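Local coordinates for protein reducing end xylose-releasing exo-oligoxylanase (Bacillus halodurans, PDB 1WU4) that hydrolyses xylooligosaccharides of three or more units with inversion of anomeric configuration, releasing xylose from the reducing end, at residues Glu27-Arg31 with Leu346-Thr350; Arg31-Trp36 with Tyr365-Leu370. The protein carries 1 engineered substitution. All blocks are in the same frame, centred on the assembly; numbering follows the deposited sequence.

Contact 1: Glu27-Arg31 with Leu346-Thr350. With NI (nickel (II) ion), chain B.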
ATOM      1  N   GLU A  27      21.415   0.307  15.524  1.00 11.51           N
ATOM      2  CA  GLU A  27      21.330   1.203  14.378  1.00 10.79           C
ATOM      3  C   GLU A  27      20.007   1.056  13.632  1.00 11.18           C
ATOM      4  O   GLU A  27      19.488   2.029  13.086  1.00 11.18           O
ATOM      5  CB  GLU A  27      22.521   0.978  13.443  1.00 11.56           C
ATOM      6  CG  GLU A  27      23.843   1.489  14.026  1.00 10.63           C
ATOM      7  CD  GLU A  27      23.806   2.982  14.332  1.00 12.94           C
ATOM      8  OE1 GLU A  27      23.573   3.779  13.402  1.00 12.80           O
ATOM      9  OE2 GLU A  27      24.011   3.362  15.505  1.00 10.90           O
ATOM     10  N   ILE A  28      19.457  -0.156  13.616  1.00  9.73           N
ATOM     11  CA  ILE A  28      18.176  -0.393  12.958  1.00 10.63           C
ATOM     12  C   ILE A  28      17.087   0.346  13.739  1.00 10.17           C
ATOM     13  O   ILE A  28      16.265   1.051  13.151  1.00 10.93           O
ATOM     14  CB  ILE A  28      17.850  -1.902  12.910  1.00 10.57           C
ATOM     15  CG1 ILE A  28      18.851  -2.615  12.001  1.00 10.73           C
ATOM     16  CG2 ILE A  28      16.430  -2.122  12.394  1.00 10.39           C
ATOM     17  CD1 ILE A  28      18.826  -4.128  12.122  1.00 11.63           C
ATOM     18  N   GLN A  29      17.086   0.188  15.060  1.00 10.79           N
ATOM     19  CA  GLN A  29      16.096   0.862  15.899  1.00 12.14           C
ATOM     20  C   GLN A  29      16.165   2.369  15.680  1.00 12.79           C
ATOM     21  O   GLN A  29      15.144   3.036  15.527  1.00 12.50           O
ATOM     22  CB  GLN A  29      16.341   0.554  17.385  1.00 13.85           C
ATOM     23  CG  GLN A  29      15.619   1.510  18.339  1.00 18.37           C
ATOM     24  CD  GLN A  29      15.803   1.162  19.812  1.00 19.28           C
ATOM     25  OE1 GLN A  29      16.832   0.616  20.217  1.00 15.70           O
ATOM     26  NE2 GLN A  29      14.807   1.501  20.624  1.00 22.29           N
ATOM     27  N   GLU A  30      17.381   2.898  15.669  1.00 10.54           N
ATOM     28  CA  GLU A  30      17.598   4.325  15.478  1.00 10.34           C
ATOM     29  C   GLU A  30      17.109   4.809  14.114  1.00 11.75           C
ATOM     30  O   GLU A  30      16.467   5.853  14.007  1.00 11.43           O
ATOM     31  CB  GLU A  30      19.089   4.634  15.641  1.00 10.88           C
ATOM     32  CG  GLU A  30      19.486   6.065  15.338  1.00 11.88           C
ATOM     33  CD  GLU A  30      20.966   6.309  15.561  1.00 11.94           C
ATOM     34  OE1 GLU A  30      21.761   5.367  15.349  1.00 11.67           O
ATOM     35  OE2 GLU A  30      21.332   7.442  15.933  1.00 14.23           O
ATOM     36  N   ARG A  31      17.411   4.038  13.075  1.00 10.26           N
ATOM     37  CA  ARG A  31      17.030   4.397  11.717  1.00 10.17           C
ATOM     38  C   ARG A  31      15.515   4.389  11.516  1.00 11.06           C
ATOM     39  O   ARG A  31      14.967   5.276  10.860  1.00 11.52           O
ATOM     40  CB  ARG A  31      17.712   3.444  10.733  1.00  9.34           C
ATOM     41  CG  ARG A  31      17.539   3.803   9.272  1.00 12.97           C
ATOM     42  CD  ARG A  31      18.060   5.199   8.940  1.00 12.69           C
ATOM     43  NE  ARG A  31      17.966   5.427   7.505  1.00 14.74           N
ATOM     44  CZ  ARG A  31      18.828   4.947   6.614  1.00 12.07           C
ATOM     45  NH1 ARG A  31      19.871   4.225   7.009  1.00 12.58           N
ATOM     46  NH2 ARG A  31      18.617   5.145   5.320  1.00 14.90           N
ATOM     47  N   LEU A 346      21.453  -0.794  -0.700  1.00  9.66           N
ATOM     48  CA  LEU A 346      21.201   0.412  -1.479  1.00  9.81           C
ATOM     49  C   LEU A 346      20.194   1.288  -0.742  1.00 11.66           C
ATOM     50  O   LEU A 346      20.382   2.496  -0.611  1.00 10.45           O
ATOM     51  CB  LEU A 346      20.659   0.054  -2.868  1.00 10.60           C
ATOM     52  CG  LEU A 346      20.323   1.235  -3.787  1.00 10.94           C
ATOM     53  CD1 LEU A 346      21.573   2.075  -4.027  1.00 12.82           C
ATOM     54  CD2 LEU A 346      19.761   0.722  -5.106  1.00 11.93           C
ATOM     55  N   PHE A 347      19.125   0.664  -0.259  1.00  9.83           N
ATOM     56  CA  PHE A 347      18.081   1.374   0.470  1.00  9.52           C
ATOM     57  C   PHE A 347      18.649   2.009   1.739  1.00 10.06           C
ATOM     58  O   PHE A 347      18.369   3.174   2.038  1.00  9.99           O
ATOM     59  CB  PHE A 347      16.945   0.398   0.803  1.00  9.38           C
ATOM     60  CG  PHE A 347      15.834   0.994   1.626  1.00  9.24           C
ATOM     61  CD1 PHE A 347      15.277   2.228   1.295  1.00 10.44           C
ATOM     62  CD2 PHE A 347      15.320   0.299   2.715  1.00  8.42           C
ATOM     63  CE1 PHE A 347      14.218   2.758   2.043  1.00 10.18           C
ATOM     64  CE2 PHE A 347      14.262   0.817   3.466  1.00  9.59           C
ATOM     65  CZ  PHE A 347      13.711   2.050   3.126  1.00 10.33           C
ATOM     66  N   TRP A 348      19.459   1.261   2.481  1.00 10.34           N
ATOM     67  CA  TRP A 348      20.051   1.797   3.700  1.00 11.11           C
ATOM     68  C   TRP A 348      20.880   3.041   3.389  1.00 12.91           C
ATOM     69  O   TRP A 348      20.888   4.005   4.158  1.00 11.89           O
ATOM     70  CB  TRP A 348      20.932   0.740   4.376  1.00 11.04           C
ATOM     71  CG  TRP A 348      21.463   1.174   5.712  1.00 10.14           C
ATOM     72  CD1 TRP A 348      22.599   1.893   5.957  1.00 13.41           C
ATOM     73  CD2 TRP A 348      20.856   0.936   6.987  1.00 11.12           C
ATOM     74  NE1 TRP A 348      22.737   2.117   7.308  1.00 13.22           N
ATOM     75  CE2 TRP A 348      21.680   1.541   7.962  1.00 11.53           C
ATOM     76  CE3 TRP A 348      19.693   0.271   7.400  1.00 12.09           C
ATOM     77  CZ2 TRP A 348      21.379   1.500   9.330  1.00 12.79           C
ATOM     78  CZ3 TRP A 348      19.395   0.230   8.761  1.00 12.30           C
ATOM     79  CH2 TRP A 348      20.237   0.842   9.708  1.00 12.11           C
ATOM     80  N   ASN A 349      21.560   3.023   2.249  1.00 11.29           N
ATOM     81  CA  ASN A 349      22.405   4.138   1.847  1.00 11.99           C
ATOM     82  C   ASN A 349      21.678   5.230   1.067  1.00 11.64           C
ATOM     83  O   ASN A 349      22.314   6.106   0.480  1.00 15.26           O
ATOM     84  CB  ASN A 349      23.588   3.610   1.036  1.00 13.37           C
ATOM     85  CG  ASN A 349      24.502   2.723   1.861  1.00 18.12           C
ATOM     86  OD1 ASN A 349      24.834   1.607   1.459  1.00 27.09           O
ATOM     87  ND2 ASN A 349      24.916   3.219   3.019  1.00 22.08           N
ATOM     88  N   THR A 350      20.351   5.176   1.065  1.00 11.68           N
ATOM     89  CA  THR A 350      19.542   6.172   0.372  1.00 13.37           C
ATOM     90  C   THR A 350      18.746   6.981   1.391  1.00 10.73           C
ATOM     91  O   THR A 350      17.884   6.441   2.079  1.00 11.37           O
ATOM     92  CB  THR A 350      18.539   5.511  -0.600  1.00 11.91           C
ATOM     93  OG1 THR A 350      19.247   4.734  -1.571  1.00 13.86           O
ATOM     94  CG2 THR A 350      17.712   6.570  -1.317  1.00 13.53           C
TER
HETATM   95 NI    NI B1400      23.643   5.276  15.711  1.00 10.20          NI
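Arg-31 grips the backbone carbonyl of Trp-348 with its guanidinium and lies over the indole of the same residue. Hydrogen bonding comes first: NH1 and NH2 approach end-on and converge on Trp-348 O, with NH2 at 2.8 Å from that oxygen. NH1 meets it on a lone pair in the carbonyl plane, whereas NH2 arrives from above that plane; the oxygen itself lies nearly within the guanidinium plane. Two N-H groups thus share one acceptor in the last turn of helix 340-348, where the helix dipole would probably favour a positive charge.

Cation-pi and CH-pi contacts follow. NH1 sits 3.3 Å above the centre of the Trp-348 ring system, the two planes inclined by 65°, while Arg-31 CG covers the six-membered ring 4.3 Å from its centroid. A bend at chi2 (58°) lets the aliphatic part and the charged end use the same face. Ile-28 adds apolar contact through CG1, 4.3 Å from Trp-348 CZ3. With an alanine in place of Arg-31, Trp-348 O is likely to lose both of its guanidinium donors, and the indole face the cation above it.

Metal coordination involves 27-31 alone: Glu-27 OE2 (2.0 Å) and Glu-30 OE1 (1.9 Å) bind nickel from positions i and i+3, about one turn apart. The whole joins helix 25-40 to the C-terminal end of helix 340-348 in the (alpha/alpha)6 barrel of glycoside hydrolase family 8.

Contact 2: Arg31-Trp36 with Tyr365-Leu370; sequences RVKDTW and YLFAML
Met-369 fills the space between Arg-31, Val-32 and Thr-35, and its course shows how a flexible side chain moulds itself to a helix surface. Its CB points toward helix 25-40. CG, anti to the backbone N (chi1 -157°), lies 3.8 Å from Val-32 CG2 and also touches Val-32 CA. The chain then bends, bringing SD alongside Arg-31 CG at 3.9 Å. A second bend brings the methyl CE against helix 25-40, where it meets Arg-31 CG at 3.4 Å and Thr-35 OG1 at 3.2 Å, a close fit.

That hydroxyl is already engaged. Thr-35 OG1 stands beside its own backbone N and donates to Arg-31 O (2.8 Å), reaching the carbonyl from the face opposite to Thr-35 N, so it is held while the methionine methyl packs against it. The other branch, Thr-35 CG2, nestles between Tyr-365 CD2 and Leu-366 CD1.

On one flank, Arg-31 NH2 donates a nearly straight bond to Tyr-365 OH (2.8 Å, 164°), and the phenol oxygen lies close to the guanidinium plane. This hydroxyl also bonds Thr-350 O, probably as donor, since a carbonyl can only accept. On the other flank, Leu-366 CD2 abuts the edge of the Trp-36 indole at CE3, 4.0 Å away, and Val-32 CG1 meets Leu-370 CD2.

The two segments run nearly antiparallel, their axes 9.9 Å apart at closest approach. Such buried helix-against-helix packing builds the (alpha/alpha)6 barrel of family 8, and here it joins a helix near the N-terminus to one near the C-terminus.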
ATOM      1  N   ARG A  31      17.411   4.038  13.075  1.00 10.26           N
ATOM      2  CA  ARG A  31      17.030   4.397  11.717  1.00 10.17           C
ATOM      3  C   ARG A  31      15.515   4.389  11.516  1.00 11.06           C
ATOM      4  O   ARG A  31      14.967   5.276  10.860  1.00 11.52           O
ATOM      5  CB  ARG A  31      17.712   3.444  10.733  1.00  9.34           C
ATOM      6  CG  ARG A  31      17.539   3.803   9.272  1.00 12.97           C
ATOM      7  CD  ARG A  31      18.060   5.199   8.940  1.00 12.69           C
ATOM      8  NE  ARG A  31      17.966   5.427   7.505  1.00 14.74           N
ATOM      9  CZ  ARG A  31      18.828   4.947   6.614  1.00 12.07           C
ATOM     10  NH1 ARG A  31      19.871   4.225   7.009  1.00 12.58           N
ATOM     11  NH2 ARG A  31      18.617   5.145   5.320  1.00 14.90           N
ATOM     12  N   VAL A  32      14.841   3.390  12.077  1.00 10.39           N
ATOM     13  CA  VAL A  32      13.390   3.307  11.954  1.00 10.39           C
ATOM     14  C   VAL A  32      12.751   4.508  12.649  1.00 11.65           C
ATOM     15  O   VAL A  32      11.880   5.172  12.085  1.00 11.23           O
ATOM     16  CB  VAL A  32      12.844   2.006  12.583  1.00 10.93           C
ATOM     17  CG1 VAL A  32      11.320   2.019  12.571  1.00 15.74           C
ATOM     18  CG2 VAL A  32      13.358   0.798  11.808  1.00 12.96           C
ATOM     19  N   LYS A  33      13.190   4.793  13.872  1.00 11.40           N
ATOM     20  CA  LYS A  33      12.647   5.920  14.620  1.00 10.10           C
ATOM     21  C   LYS A  33      12.912   7.236  13.897  1.00 11.87           C
ATOM     22  O   LYS A  33      12.024   8.084  13.795  1.00 12.16           O
ATOM     23  CB  LYS A  33      13.250   5.971  16.027  1.00 11.33           C
ATOM     24  CG  LYS A  33      12.739   7.133  16.874  1.00 15.11           C
ATOM     25  CD  LYS A  33      13.247   7.043  18.305  1.00 22.88           C
ATOM     26  CE  LYS A  33      12.781   8.230  19.137  1.00 25.19           C
ATOM     27  NZ  LYS A  33      13.341   9.515  18.633  1.00 31.16           N
ATOM     28  N   ASP A  34      14.131   7.411  13.394  1.00 11.03           N
ATOM     29  CA  ASP A  34      14.477   8.639  12.689  1.00 11.21           C
ATOM     30  C   ASP A  34      13.610   8.835  11.448  1.00 10.94           C
ATOM     31  O   ASP A  34      13.185   9.951  11.152  1.00 11.59           O
ATOM     32  CB  ASP A  34      15.959   8.642  12.300  1.00 13.69           C
ATOM     33  CG  ASP A  34      16.879   8.781  13.503  1.00 20.02           C
ATOM     34  OD1 ASP A  34      16.372   8.978  14.629  1.00 24.63           O
ATOM     35  OD2 ASP A  34      18.113   8.697  13.322  1.00 25.47           O
ATOM     36  N   THR A  35      13.346   7.752  10.725  1.00 10.21           N
ATOM     37  CA  THR A  35      12.513   7.836   9.530  1.00 10.51           C
ATOM     38  C   THR A  35      11.115   8.305   9.924  1.00 11.68           C
ATOM     39  O   THR A  35      10.555   9.209   9.303  1.00 11.50           O
ATOM     40  CB  THR A  35      12.419   6.472   8.823  1.00 10.27           C
ATOM     41  OG1 THR A  35      13.738   6.028   8.472  1.00 12.77           O
ATOM     42  CG2 THR A  35      11.584   6.584   7.559  1.00 10.26           C
ATOM     43  N   TRP A  36      10.561   7.691  10.966  1.00 10.25           N
ATOM     44  CA  TRP A  36       9.240   8.064  11.455  1.00 10.84           C
ATOM     45  C   TRP A  36       9.204   9.536  11.858  1.00 11.16           C
ATOM     46  O   TRP A  36       8.292  10.268  11.467  1.00 11.89           O
ATOM     47  CB  TRP A  36       8.850   7.184  12.650  1.00 11.88           C
ATOM     48  CG  TRP A  36       7.726   7.739  13.477  1.00 11.48           C
ATOM     49  CD1 TRP A  36       7.838   8.512  14.600  1.00 16.12           C
ATOM     50  CD2 TRP A  36       6.321   7.598  13.228  1.00 11.63           C
ATOM     51  NE1 TRP A  36       6.591   8.859  15.064  1.00 17.40           N
ATOM     52  CE2 TRP A  36       5.642   8.312  14.241  1.00 13.91           C
ATOM     53  CE3 TRP A  36       5.568   6.938  12.247  1.00 11.13           C
ATOM     54  CZ2 TRP A  36       4.247   8.385  14.302  1.00 14.06           C
ATOM     55  CZ3 TRP A  36       4.177   7.011  12.309  1.00 13.62           C
ATOM     56  CH2 TRP A  36       3.534   7.729  13.330  1.00 13.80           C
ATOM     57  N   TYR A 365       9.075   4.569   1.532  1.00  8.96           N
ATOM     58  CA  TYR A 365      10.296   4.465   2.318  1.00  8.57           C
ATOM     59  C   TYR A 365       9.983   3.977   3.739  1.00  9.35           C
ATOM     60  O   TYR A 365      10.596   3.025   4.223  1.00  9.51           O
ATOM     61  CB  TYR A 365      10.969   5.839   2.358  1.00  9.49           C
ATOM     62  CG  TYR A 365      12.410   5.860   2.815  1.00  7.82           C
ATOM     63  CD1 TYR A 365      13.429   6.237   1.940  1.00  9.20           C
ATOM     64  CD2 TYR A 365      12.750   5.574   4.137  1.00  9.45           C
ATOM     65  CE1 TYR A 365      14.746   6.341   2.368  1.00  9.64           C
ATOM     66  CE2 TYR A 365      14.067   5.673   4.578  1.00  8.97           C
ATOM     67  CZ  TYR A 365      15.056   6.061   3.688  1.00  9.56           C
ATOM     68  OH  TYR A 365      16.351   6.201   4.131  1.00 11.60           O
ATOM     69  N   LEU A 366       9.028   4.620   4.411  1.00  8.43           N
ATOM     70  CA  LEU A 366       8.694   4.206   5.769  1.00  8.90           C
ATOM     71  C   LEU A 366       8.136   2.786   5.806  1.00  8.27           C
ATOM     72  O   LEU A 366       8.464   2.018   6.708  1.00  8.83           O
ATOM     73  CB  LEU A 366       7.708   5.185   6.425  1.00  9.51           C
ATOM     74  CG  LEU A 366       7.286   4.830   7.860  1.00  7.25           C
ATOM     75  CD1 LEU A 366       8.511   4.653   8.746  1.00 11.00           C
ATOM     76  CD2 LEU A 366       6.387   5.922   8.418  1.00 11.34           C
ATOM     77  N   PHE A 367       7.293   2.430   4.840  1.00  8.79           N
ATOM     78  CA  PHE A 367       6.755   1.074   4.820  1.00  9.22           C
ATOM     79  C   PHE A 367       7.895   0.058   4.712  1.00  9.03           C
ATOM     80  O   PHE A 367       7.897  -0.958   5.405  1.00  9.03           O
ATOM     81  CB  PHE A 367       5.778   0.874   3.656  1.00  9.22           C
ATOM     82  CG  PHE A 367       4.399   1.424   3.910  1.00 11.05           C
ATOM     83  CD1 PHE A 367       3.768   1.238   5.138  1.00 11.05           C
ATOM     84  CD2 PHE A 367       3.715   2.091   2.902  1.00 13.35           C
ATOM     85  CE1 PHE A 367       2.471   1.709   5.356  1.00 11.46           C
ATOM     86  CE2 PHE A 367       2.420   2.564   3.107  1.00 13.61           C
ATOM     87  CZ  PHE A 367       1.798   2.371   4.337  1.00 11.63           C
ATOM     88  N   ALA A 368       8.866   0.345   3.851  1.00  8.57           N
ATOM     89  CA  ALA A 368      10.007  -0.550   3.675  1.00  7.70           C
ATOM     90  C   ALA A 368      10.864  -0.612   4.939  1.00  8.98           C
ATOM     91  O   ALA A 368      11.388  -1.672   5.290  1.00  8.74           O
ATOM     92  CB  ALA A 368      10.843  -0.096   2.491  1.00  8.78           C
ATOM     93  N   MET A 369      11.004   0.517   5.628  1.00  8.51           N
ATOM     94  CA  MET A 369      11.793   0.551   6.856  1.00  8.56           C
ATOM     95  C   MET A 369      11.109  -0.311   7.913  1.00  9.22           C
ATOM     96  O   MET A 369      11.767  -1.035   8.660  1.00 10.25           O
ATOM     97  CB  MET A 369      11.928   1.986   7.370  1.00 11.34           C
ATOM     98  CG  MET A 369      13.138   2.204   8.264  1.00 24.05           C
ATOM     99  SD  MET A 369      14.702   1.935   7.382  1.00 14.00           S
ATOM    100  CE  MET A 369      15.105   3.589   6.888  1.00 26.32           C
ATOM    101  N   LEU A 370       9.784  -0.237   7.977  1.00  8.24           N
ATOM    102  CA  LEU A 370       9.040  -1.032   8.943  1.00  7.72           C
ATOM    103  C   LEU A 370       9.117  -2.518   8.593  1.00  8.55           C
ATOM    104  O   LEU A 370       9.424  -3.345   9.446  1.00 10.21           O
ATOM    105  CB  LEU A 370       7.572  -0.593   8.988  1.00 10.70           C
ATOM    106  CG  LEU A 370       7.284   0.796   9.568  1.00 10.44           C
ATOM    107  CD1 LEU A 370       5.813   1.129   9.384  1.00 12.55           C
ATOM    108  CD2 LEU A 370       7.662   0.830  11.045  1.00 13.24           C
TER

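Contacts 1 and 2 illustrate how one residue can tie three helices together: Arg-31 belongs to both, and helix 25-40 faces helix 340-348 in the first and helix 358-372 in the second. Their centres lie about 8 Å apart. The two partner helices also meet directly, Phe-347 CZ packing 3.6 Å from Ala-368 CB, while in the turn after helix 340-348 Thr-350 O is 2.6 Å from Tyr-365 OH, a probable hydrogen bond. Contact 2 is the more buried. The nickel ion, bound in contact 1 by Glu-27 and Glu-30, is about 8 Å from the nearest side-chain atom of Arg-31. Neither contact reaches the catalytic pair, inferred by similarity to be Glu-70 and Asp-263.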